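Local coordinates for NIPSNAP domain-containing protein (Burkholderia xenovorans, PDB 5KAK), which is of unknown function but belongs to the NipSnap family, which is grouped with the dimeric alpha/beta-barrel proteins, at residues M9-R14 and V60-Y65; R24-H29 and P94-M99; R39-R44 and R75-A80. All blocks are in the same frame, centred on the assembly; numbering follows the deposited sequence. Where two conformers were deposited one is given.

Contact 1: residues M9-R14 and V60-Y65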
loop_
_atom_site.group_PDB
_atom_site.type_symbol
_atom_site.label_atom_id
_atom_site.label_comp_id
_atom_site.label_asym_id
_atom_site.label_seq_id
_atom_site.Cartn_x
_atom_site.Cartn_y
_atom_site.Cartn_z
ATOM N N MET E 9 -12.725 0.425 -28.228
ATOM C CA MET E 9 -11.348 0.865 -28.030
ATOM C C MET E 9 -10.924 0.706 -26.570
ATOM O O MET E 9 -11.701 0.969 -25.651
ATOM C CB MET E 9 -11.211 2.327 -28.460
ATOM C CG MET E 9 -10.229 3.138 -27.632
ATOM S SD MET E 9 -10.391 4.903 -27.946
ATOM C CE MET E 9 -9.115 5.552 -26.882
ATOM N N ILE E 10 -9.682 0.275 -26.358
ATOM C CA ILE E 10 -9.137 0.113 -25.017
ATOM C C ILE E 10 -7.799 0.838 -24.938
ATOM O O ILE E 10 -7.120 1.057 -25.943
ATOM C CB ILE E 10 -8.962 -1.371 -24.639
ATOM C CG1 ILE E 10 -7.797 -1.968 -25.432
ATOM C CG2 ILE E 10 -10.252 -2.147 -24.892
ATOM C CD1 ILE E 10 -7.236 -3.238 -24.859
ATOM N N VAL E 11 -7.416 1.205 -23.717
ATOM C CA VAL E 11 -6.132 1.849 -23.462
ATOM C C VAL E 11 -5.422 1.068 -22.372
ATOM O O VAL E 11 -5.998 0.818 -21.310
ATOM C CB VAL E 11 -6.307 3.324 -23.046
ATOM C CG1 VAL E 11 -5.000 3.908 -22.530
ATOM C CG2 VAL E 11 -6.858 4.140 -24.233
ATOM N N GLU E 12 -4.170 0.694 -22.616
ATOM C CA GLU E 12 -3.370 0.056 -21.580
ATOM C C GLU E 12 -2.453 1.095 -20.960
ATOM O O GLU E 12 -1.683 1.747 -21.672
ATOM C CB GLU E 12 -2.537 -1.101 -22.131
ATOM C CG GLU E 12 -1.738 -1.827 -21.043
ATOM C CD GLU E 12 -0.876 -2.964 -21.600
ATOM O OE1 GLU E 12 -0.304 -3.731 -20.806
ATOM O OE2 GLU E 12 -0.793 -3.112 -22.832
ATOM N N GLU E 13 -2.549 1.258 -19.646
ATOM C CA GLU E 13 -1.609 2.080 -18.897
ATOM C C GLU E 13 -0.575 1.160 -18.263
ATOM O O GLU E 13 -0.933 0.199 -17.580
ATOM C CB GLU E 13 -2.322 2.911 -17.831
ATOM C CG GLU E 13 -1.359 3.813 -17.088
ATOM C CD GLU E 13 -2.046 4.805 -16.170
ATOM O OE1 GLU E 13 -3.205 4.572 -15.755
ATOM O OE2 GLU E 13 -1.404 5.825 -15.860
ATOM N N ARG E 14 0.705 1.412 -18.539
ATOM C CA ARG E 14 1.785 0.643 -17.946
ATOM C C ARG E 14 2.587 1.572 -17.047
ATOM O O ARG E 14 2.892 2.707 -17.428
ATOM C CB ARG E 14 2.666 -0.013 -19.029
ATOM C CG ARG E 14 1.867 -1.015 -19.862
ATOM C CD ARG E 14 2.724 -1.664 -20.926
ATOM N NE ARG E 14 3.747 -2.550 -20.381
ATOM C CZ ARG E 14 3.543 -3.829 -20.052
ATOM N NH1 ARG E 14 2.346 -4.378 -20.177
ATOM N NH2 ARG E 14 4.548 -4.570 -19.604
ATOM N N VAL E 60 5.456 6.161 -16.826
ATOM C CA VAL E 60 4.037 5.934 -17.067
ATOM C C VAL E 60 3.800 6.052 -18.566
ATOM O O VAL E 60 4.077 7.103 -19.150
ATOM C CB VAL E 60 3.167 6.945 -16.302
ATOM C CG1 VAL E 60 1.693 6.787 -16.665
ATOM C CG2 VAL E 60 3.362 6.801 -14.816
ATOM N N HIS E 61 3.288 4.984 -19.192
ATOM C CA HIS E 61 3.045 5.053 -20.632
ATOM C C HIS E 61 1.688 4.450 -20.972
ATOM O O HIS E 61 1.269 3.446 -20.386
ATOM C CB HIS E 61 4.203 4.404 -21.478
ATOM C CG HIS E 61 4.760 3.120 -20.939
ATOM N ND1 HIS E 61 4.734 1.942 -21.655
ATOM C CD2 HIS E 61 5.416 2.841 -19.786
ATOM C CE1 HIS E 61 5.318 0.985 -20.955
ATOM N NE2 HIS E 61 5.748 1.506 -19.819
ATOM N N LEU E 62 0.985 5.093 -21.900
ATOM C CA LEU E 62 -0.363 4.690 -22.286
ATOM C C LEU E 62 -0.386 4.381 -23.772
ATOM O O LEU E 62 -0.009 5.231 -24.586
ATOM C CB LEU E 62 -1.385 5.781 -21.983
ATOM C CG LEU E 62 -1.782 6.032 -20.538
ATOM C CD1 LEU E 62 -0.681 6.727 -19.786
ATOM C CD2 LEU E 62 -3.085 6.824 -20.480
ATOM N N TRP E 63 -0.876 3.194 -24.107
ATOM C CA TRP E 63 -0.992 2.697 -25.473
ATOM C C TRP E 63 -2.452 2.417 -25.820
ATOM O O TRP E 63 -3.170 1.773 -25.042
ATOM C CB TRP E 63 -0.185 1.419 -25.627
ATOM C CG TRP E 63 1.260 1.620 -25.349
ATOM C CD1 TRP E 63 1.883 1.531 -24.144
ATOM C CD2 TRP E 63 2.267 1.941 -26.308
ATOM N NE1 TRP E 63 3.233 1.772 -24.294
ATOM C CE2 TRP E 63 3.490 2.031 -25.616
ATOM C CE3 TRP E 63 2.251 2.166 -27.693
ATOM C CZ2 TRP E 63 4.690 2.340 -26.260
ATOM C CZ3 TRP E 63 3.442 2.459 -28.335
ATOM C CH2 TRP E 63 4.647 2.544 -27.620
ATOM N N GLY E 64 -2.873 2.862 -26.998
ATOM C CA GLY E 64 -4.242 2.680 -27.451
ATOM C C GLY E 64 -4.360 1.535 -28.443
ATOM O O GLY E 64 -3.484 1.333 -29.282
ATOM N N TYR E 65 -5.469 0.801 -28.346
ATOM C CA TYR E 65 -5.738 -0.347 -29.192
ATOM C C TYR E 65 -7.198 -0.282 -29.621
ATOM O O TYR E 65 -8.042 0.278 -28.917
ATOM C CB TYR E 65 -5.430 -1.664 -28.458
ATOM C CG TYR E 65 -3.966 -1.802 -28.094
ATOM C CD1 TYR E 65 -3.049 -2.221 -29.044
ATOM C CD2 TYR E 65 -3.509 -1.505 -26.819
ATOM C CE1 TYR E 65 -1.720 -2.349 -28.735
ATOM C CE2 TYR E 65 -2.163 -1.632 -26.494
ATOM C CZ TYR E 65 -1.279 -2.059 -27.472
ATOM O OH TYR E 65 0.062 -2.189 -27.194
HETATM O O HOH W 1 0.849 -2.441 -24.765
#
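The side chain of R14 lies against H61 across an antiparallel strand pair, and its course can be followed atom by atom. CB sits over one face of the imidazole, 3.6 Å from the ring centroid and 22° off the normal, a CH-pi contact shifted toward the CE1-NE2 side of the ring. H61 places its ring beneath CB by turning CG in between its own backbone N and carbonyl carbon (chi1 41°). CG and CD of R14 stay beside CE1, CD at 3.7 Å, and CE1 lies at the edge of the guanidinium, near its plane; NE bonds to the hydroxyl of Y16. At the tip, R14 NH1 makes a salt bridge of 2.8 Å to E12 OE1, approaching from above the carboxylate plane. These strands are the central pair of the four-stranded sheet of the ferredoxin-like NIPSNAP domain, and three hydrogen-bonded pairs, I10 with Y65, E12 with W63 and R14 with H61, join their backbones; R14 N to H61 O is almost straight at 177°. On the face with R14, W63 NE1 donates to H61 ND1 over 3.0 Å, in the imidazole plane, which fixes that ring's rotation. E12 OE2 takes a bond from a water 2.6 Å away that also meets Y65 OH, and R71 adds a salt bridge. On the other face V11 CG1 packs on L62 CD2 at 4.0 Å, and F49 of the second subunit touches both residues.

Contact 2: residues R24-H29 and P94-M99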
loop_
_atom_site.group_PDB
_atom_site.type_symbol
_atom_site.label_atom_id
_atom_site.label_comp_id
_atom_site.label_asym_id
_atom_site.label_seq_id
_atom_site.Cartn_x
_atom_site.Cartn_y
_atom_site.Cartn_z
ATOM N N ARG E 24 16.341 8.839 -16.139
ATOM C CA ARG E 24 17.112 9.549 -17.157
ATOM C C ARG E 24 17.691 8.573 -18.177
ATOM O O ARG E 24 17.528 8.752 -19.391
ATOM C CB ARG E 24 18.222 10.377 -16.498
ATOM N N GLU E 25 18.349 7.517 -17.695
ATOM C CA GLU E 25 18.885 6.508 -18.598
ATOM C C GLU E 25 17.778 5.793 -19.358
ATOM O O GLU E 25 17.932 5.501 -20.555
ATOM C CB GLU E 25 19.719 5.492 -17.829
ATOM C CG GLU E 25 20.563 4.641 -18.757
ATOM C CD GLU E 25 21.347 3.575 -18.036
ATOM O OE1 GLU E 25 21.761 3.817 -16.880
ATOM O OE2 GLU E 25 21.548 2.494 -18.632
ATOM N N PHE E 26 16.680 5.463 -18.667
ATOM C CA PHE E 26 15.524 4.834 -19.305
ATOM C C PHE E 26 15.048 5.667 -20.494
ATOM O O PHE E 26 14.926 5.162 -21.621
ATOM C CB PHE E 26 14.413 4.650 -18.260
ATOM C CG PHE E 26 13.230 3.849 -18.737
ATOM C CD1 PHE E 26 12.295 4.415 -19.574
ATOM C CD2 PHE E 26 13.032 2.532 -18.311
ATOM C CE1 PHE E 26 11.204 3.695 -20.005
ATOM C CE2 PHE E 26 11.943 1.807 -18.732
ATOM C CZ PHE E 26 11.022 2.382 -19.577
ATOM N N ALA E 27 14.834 6.966 -20.265
ATOM C CA ALA E 27 14.419 7.873 -21.334
ATOM C C ALA E 27 15.454 7.939 -22.447
ATOM O O ALA E 27 15.100 7.954 -23.632
ATOM C CB ALA E 27 14.168 9.270 -20.762
ATOM N N GLN E 28 16.739 8.012 -22.088
ATOM C CA GLN E 28 17.792 8.017 -23.094
ATOM C C GLN E 28 17.713 6.779 -23.972
ATOM O O GLN E 28 17.825 6.866 -25.198
ATOM C CB GLN E 28 19.162 8.105 -22.420
ATOM C CG GLN E 28 19.533 9.497 -21.933
ATOM C CD GLN E 28 20.949 9.552 -21.367
ATOM O OE1 GLN E 28 21.518 8.527 -20.977
ATOM N NE2 GLN E 28 21.526 10.753 -21.324
ATOM N N HIS E 29 17.545 5.605 -23.361
ATOM C CA HIS E 29 17.553 4.384 -24.156
ATOM C C HIS E 29 16.378 4.367 -25.117
ATOM O O HIS E 29 16.522 3.964 -26.278
ATOM C CB HIS E 29 17.521 3.154 -23.250
ATOM C CG HIS E 29 18.828 2.869 -22.569
ATOM N ND1 HIS E 29 20.003 2.676 -23.259
ATOM C CD2 HIS E 29 19.134 2.731 -21.258
ATOM C CE1 HIS E 29 20.981 2.439 -22.402
ATOM N NE2 HIS E 29 20.477 2.468 -21.181
ATOM N N PRO E 94 18.029 -3.914 -16.395
ATOM C CA PRO E 94 18.747 -3.535 -15.166
ATOM C C PRO E 94 18.159 -2.341 -14.426
ATOM O O PRO E 94 18.549 -2.105 -13.270
ATOM C CB PRO E 94 20.158 -3.213 -15.666
ATOM C CG PRO E 94 20.257 -3.885 -17.002
ATOM C CD PRO E 94 18.901 -3.803 -17.581
ATOM N N LEU E 95 17.250 -1.585 -15.036
ATOM C CA LEU E 95 16.681 -0.408 -14.398
ATOM C C LEU E 95 15.344 -0.689 -13.745
ATOM O O LEU E 95 14.847 0.173 -13.009
ATOM C CB LEU E 95 16.508 0.730 -15.411
ATOM C CG LEU E 95 17.692 1.106 -16.301
ATOM C CD1 LEU E 95 17.259 2.034 -17.438
ATOM C CD2 LEU E 95 18.775 1.771 -15.471
ATOM N N LEU E 96 14.775 -1.874 -13.976
ATOM C CA LEU E 96 13.427 -2.193 -13.516
ATOM C C LEU E 96 13.424 -2.680 -12.072
ATOM O O LEU E 96 14.330 -3.398 -11.635
ATOM C CB LEU E 96 12.814 -3.264 -14.416
ATOM C CG LEU E 96 12.700 -2.883 -15.886
ATOM C CD1 LEU E 96 12.247 -4.079 -16.720
ATOM C CD2 LEU E 96 11.718 -1.745 -16.009
ATOM N N VAL E 97 12.420 -2.228 -11.319
ATOM C CA VAL E 97 12.157 -2.704 -9.966
ATOM C C VAL E 97 10.783 -3.349 -9.861
ATOM O O VAL E 97 10.636 -4.427 -9.261
ATOM C CB VAL E 97 12.304 -1.561 -8.932
ATOM C CG1 VAL E 97 11.781 -1.990 -7.578
ATOM C CG2 VAL E 97 13.759 -1.103 -8.829
ATOM N N ARG E 98 9.770 -2.727 -10.450
ATOM C CA ARG E 98 8.394 -3.198 -10.334
ATOM C C ARG E 98 7.609 -2.738 -11.549
ATOM O O ARG E 98 7.830 -1.631 -12.052
ATOM C CB ARG E 98 7.762 -2.661 -9.047
ATOM C CG ARG E 98 6.303 -2.996 -8.829
ATOM C CD ARG E 98 5.841 -2.377 -7.519
ATOM N NE ARG E 98 6.693 -2.794 -6.405
ATOM C CZ ARG E 98 7.664 -2.053 -5.870
ATOM N NH1 ARG E 98 7.920 -0.835 -6.337
ATOM N NH2 ARG E 98 8.387 -2.536 -4.871
ATOM N N MET E 99 6.689 -3.587 -12.010
ATOM C CA MET E 99 5.867 -3.280 -13.168
ATOM C C MET E 99 4.413 -3.581 -12.833
ATOM O O MET E 99 4.120 -4.592 -12.184
ATOM C CB MET E 99 6.321 -4.082 -14.395
ATOM C CG MET E 99 7.804 -3.881 -14.722
ATOM S SD MET E 99 8.454 -5.163 -15.806
ATOM C CE MET E 99 7.309 -5.050 -17.163
#
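Where the chain leaves helix 82-92 through a short 3-10 turn and enters strand 96-106, outermost of the sheet within this chain, L95 projects onto helix 23-42. Its two methyl groups share the work. CD1 lies over the helix backbone, 3.7 Å from F26 N, and reaches F26 CB at 4.0 Å; the same methyl stands at the edge of the H29 imidazole, near its plane, 4.3 Å from CD2 of H29. CD2 of L95 turns to E25 instead, meeting OE1 at 3.9 Å, with the two side chains crossing at about a right angle. E25 and H29 are one helical turn apart, and H29 NE2 donates to E25 OE2 over 2.8 Å, using the anti lone pair of that oxygen, with the acceptor close to the plane of the imidazole. This bond ties together the two polar groups that the leucine methyls touch, and limits the rotation of both. In the ferredoxin-like NIPSNAP domain the helices cover one face of the antiparallel sheet, and F26 belongs to that layer: its CG is anti to the backbone N (chi1 -172°), which carries the ring toward L18 of the sheet, with I92 of helix 82-92 also packing on it. L96 CD2 comes to the ring edge of F26 at CE2, a light contact of 4.5 Å. Immediately beyond, V97 and R98 both face D17 in a classic beta bulge as the strand turns a corner. M99 bonds through its backbone to the third subunit, whose P20 touches L96; F26, on the helix, meets M107 of the second.

Contact 3: residues R39-R44 and R75-A80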
loop_
_atom_site.group_PDB
_atom_site.type_symbol
_atom_site.label_atom_id
_atom_site.label_comp_id
_atom_site.label_asym_id
_atom_site.label_seq_id
_atom_site.Cartn_x
_atom_site.Cartn_y
_atom_site.Cartn_z
ATOM N N ARG E 39 7.231 1.539 -30.943
ATOM C CA ARG E 39 6.068 2.291 -31.404
ATOM C C ARG E 39 5.493 1.790 -32.725
ATOM O O ARG E 39 4.256 1.710 -32.828
ATOM C CB ARG E 39 6.408 3.784 -31.500
ATOM C CG ARG E 39 5.210 4.646 -31.899
ATOM C CD ARG E 39 5.400 6.092 -31.493
ATOM N NE ARG E 39 6.774 6.532 -31.693
ATOM C CZ ARG E 39 7.233 7.729 -31.341
ATOM N NH1 ARG E 39 6.422 8.613 -30.781
ATOM N NH2 ARG E 39 8.504 8.041 -31.555
ATOM N N PRO E 40 6.280 1.442 -33.748
ATOM C CA PRO E 40 5.644 0.971 -34.990
ATOM C C PRO E 40 4.866 -0.319 -34.808
ATOM O O PRO E 40 3.884 -0.545 -35.527
ATOM C CB PRO E 40 6.826 0.772 -35.949
ATOM C CG PRO E 40 7.975 1.516 -35.330
ATOM C CD PRO E 40 7.749 1.452 -33.859
ATOM N N VAL E 41 5.287 -1.183 -33.887
ATOM C CA VAL E 41 4.610 -2.459 -33.689
ATOM C C VAL E 41 3.318 -2.263 -32.901
ATOM O O VAL E 41 2.236 -2.738 -33.295
ATOM C CB VAL E 41 5.558 -3.448 -32.987
ATOM C CG1 VAL E 41 4.899 -4.798 -32.808
ATOM C CG2 VAL E 41 6.873 -3.584 -33.782
ATOM N N LEU E 42 3.408 -1.543 -31.781
ATOM C CA LEU E 42 2.233 -1.384 -30.929
ATOM C C LEU E 42 1.225 -0.427 -31.555
ATOM O O LEU E 42 0.015 -0.673 -31.502
ATOM C CB LEU E 42 2.656 -0.925 -29.535
ATOM C CG LEU E 42 3.448 -1.998 -28.780
ATOM C CD1 LEU E 42 3.609 -1.673 -27.280
ATOM C CD2 LEU E 42 2.823 -3.385 -28.989
ATOM N N GLY E 43 1.689 0.670 -32.139
ATOM C CA GLY E 43 0.800 1.430 -32.996
ATOM C C GLY E 43 0.420 2.821 -32.539
ATOM O O GLY E 43 0.585 3.787 -33.291
ATOM N N ARG E 44 -0.097 2.949 -31.309
ATOM C CA ARG E 44 -0.798 4.163 -30.883
ATOM C C ARG E 44 -0.318 4.592 -29.499
ATOM O O ARG E 44 -0.971 4.320 -28.490
ATOM C CB ARG E 44 -2.308 3.938 -30.917
ATOM C CG ARG E 44 -2.828 3.538 -32.306
ATOM C CD ARG E 44 -4.312 3.298 -32.252
ATOM N NE ARG E 44 -4.921 3.136 -33.565
ATOM C CZ ARG E 44 -5.131 1.966 -34.149
ATOM N NH1 ARG E 44 -4.761 0.844 -33.542
ATOM N NH2 ARG E 44 -5.719 1.921 -35.338
ATOM N N ARG E 75 1.023 -7.005 -29.331
ATOM C CA ARG E 75 1.978 -7.305 -28.271
ATOM C C ARG E 75 2.679 -8.638 -28.509
ATOM O O ARG E 75 3.869 -8.773 -28.202
ATOM C CB ARG E 75 1.289 -7.275 -26.905
ATOM C CG ARG E 75 1.006 -5.857 -26.404
ATOM C CD ARG E 75 0.552 -5.837 -24.944
ATOM N NE ARG E 75 1.540 -6.456 -24.062
ATOM C CZ ARG E 75 2.609 -5.830 -23.587
ATOM N NH1 ARG E 75 2.832 -4.561 -23.892
ATOM N NH2 ARG E 75 3.457 -6.484 -22.806
ATOM N N ALA E 76 1.982 -9.622 -29.085
ATOM C CA ALA E 76 2.636 -10.895 -29.361
ATOM C C ALA E 76 3.754 -10.725 -30.386
ATOM O O ALA E 76 4.836 -11.312 -30.242
ATOM C CB ALA E 76 1.610 -11.919 -29.847
ATOM N N ILE E 77 3.506 -9.921 -31.424
ATOM C CA ILE E 77 4.533 -9.623 -32.419
ATOM C C ILE E 77 5.736 -8.951 -31.769
ATOM O O ILE E 77 6.889 -9.293 -32.066
ATOM C CB ILE E 77 3.946 -8.749 -33.543
ATOM C CG1 ILE E 77 2.906 -9.532 -34.344
ATOM C CG2 ILE E 77 5.057 -8.206 -34.434
ATOM C CD1 ILE E 77 2.206 -8.700 -35.391
ATOM N N LEU E 78 5.494 -7.975 -30.887
ATOM C CA LEU E 78 6.605 -7.274 -30.244
ATOM C C LEU E 78 7.442 -8.226 -29.397
ATOM O O LEU E 78 8.673 -8.270 -29.521
ATOM C CB LEU E 78 6.081 -6.119 -29.389
ATOM C CG LEU E 78 7.161 -5.267 -28.701
ATOM C CD1 LEU E 78 7.969 -4.433 -29.703
ATOM C CD2 LEU E 78 6.517 -4.383 -27.644
ATOM N N LEU E 79 6.784 -9.005 -28.535
ATOM C CA LEU E 79 7.495 -9.912 -27.638
ATOM C C LEU E 79 8.315 -10.944 -28.395
ATOM O O LEU E 79 9.345 -11.403 -27.889
ATOM C CB LEU E 79 6.507 -10.611 -26.702
ATOM N N ALA E 80 7.888 -11.314 -29.603
ATOM C CA ALA E 80 8.625 -12.303 -30.381
ATOM C C ALA E 80 9.857 -11.728 -31.064
ATOM O O ALA E 80 10.718 -12.500 -31.495
ATOM C CB ALA E 80 7.714 -12.937 -31.438
#
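V41, near the C-terminal end of helix 23-42, presses one methyl group into helix 68-80. Its CG1 is 3.8 Å from L78 N and 3.9 Å from L78 CB, and therefore rests on the backbone of the partner helix as well as on a side chain. Because this methyl is anti to the backbone N (chi1 -178°), it is the branch of the valine that reaches across. Deeper in, L42 and L78 cross at about a right angle: CD2 of L78 meets CG and CD1 of L42, the latter at 4.0 Å. W63 and Y65 of strand 58-65 lie against L42 from the sheet side, making this the closely packed part of the contact.

The margins are looser. On the solvent side, exposed I77 brings CG2 to V41 CG1 at 3.8 Å, and R75, whose CB points away from the other helix, offers L42 CD2 its CG, at 4.0 Å. The chain of R75 then bends at chi3 (58°) and carries the guanidinium off to E12 and R14 of strand 10-18, where the two arginines bring like charges close. The helix ends at L42, and G43, with positive phi, turns the chain toward strand 45-51. Between these two segments the contact is therefore aliphatic and without direction, and the nearby bond from R74 NH1 to V41 O adds a directed polar link between the same two helices.

In the fold
From the N terminus, strand 10-18 comes first and is paired only when strand 58-65 arrives, so contact 1 closes a loop that includes helix 23-42 and strand 45-51. That helix starts contact 2 near its beginning, closed only when the chain reaches P94-M99, and contact 3 at its end, closed by helix 68-80. Contact 3 is nested inside the loop of contact 2, while contact 1 crosses both. Contact 1 joins the central strands, contact 3 the two helices above them, and contact 2 the helix layer to the outer strand. They meet directly: R14 packs on M99, and G64 N probably bonds to R44 O, whereas contacts 2 and 3 stay about 7 Å apart at their nearest atoms.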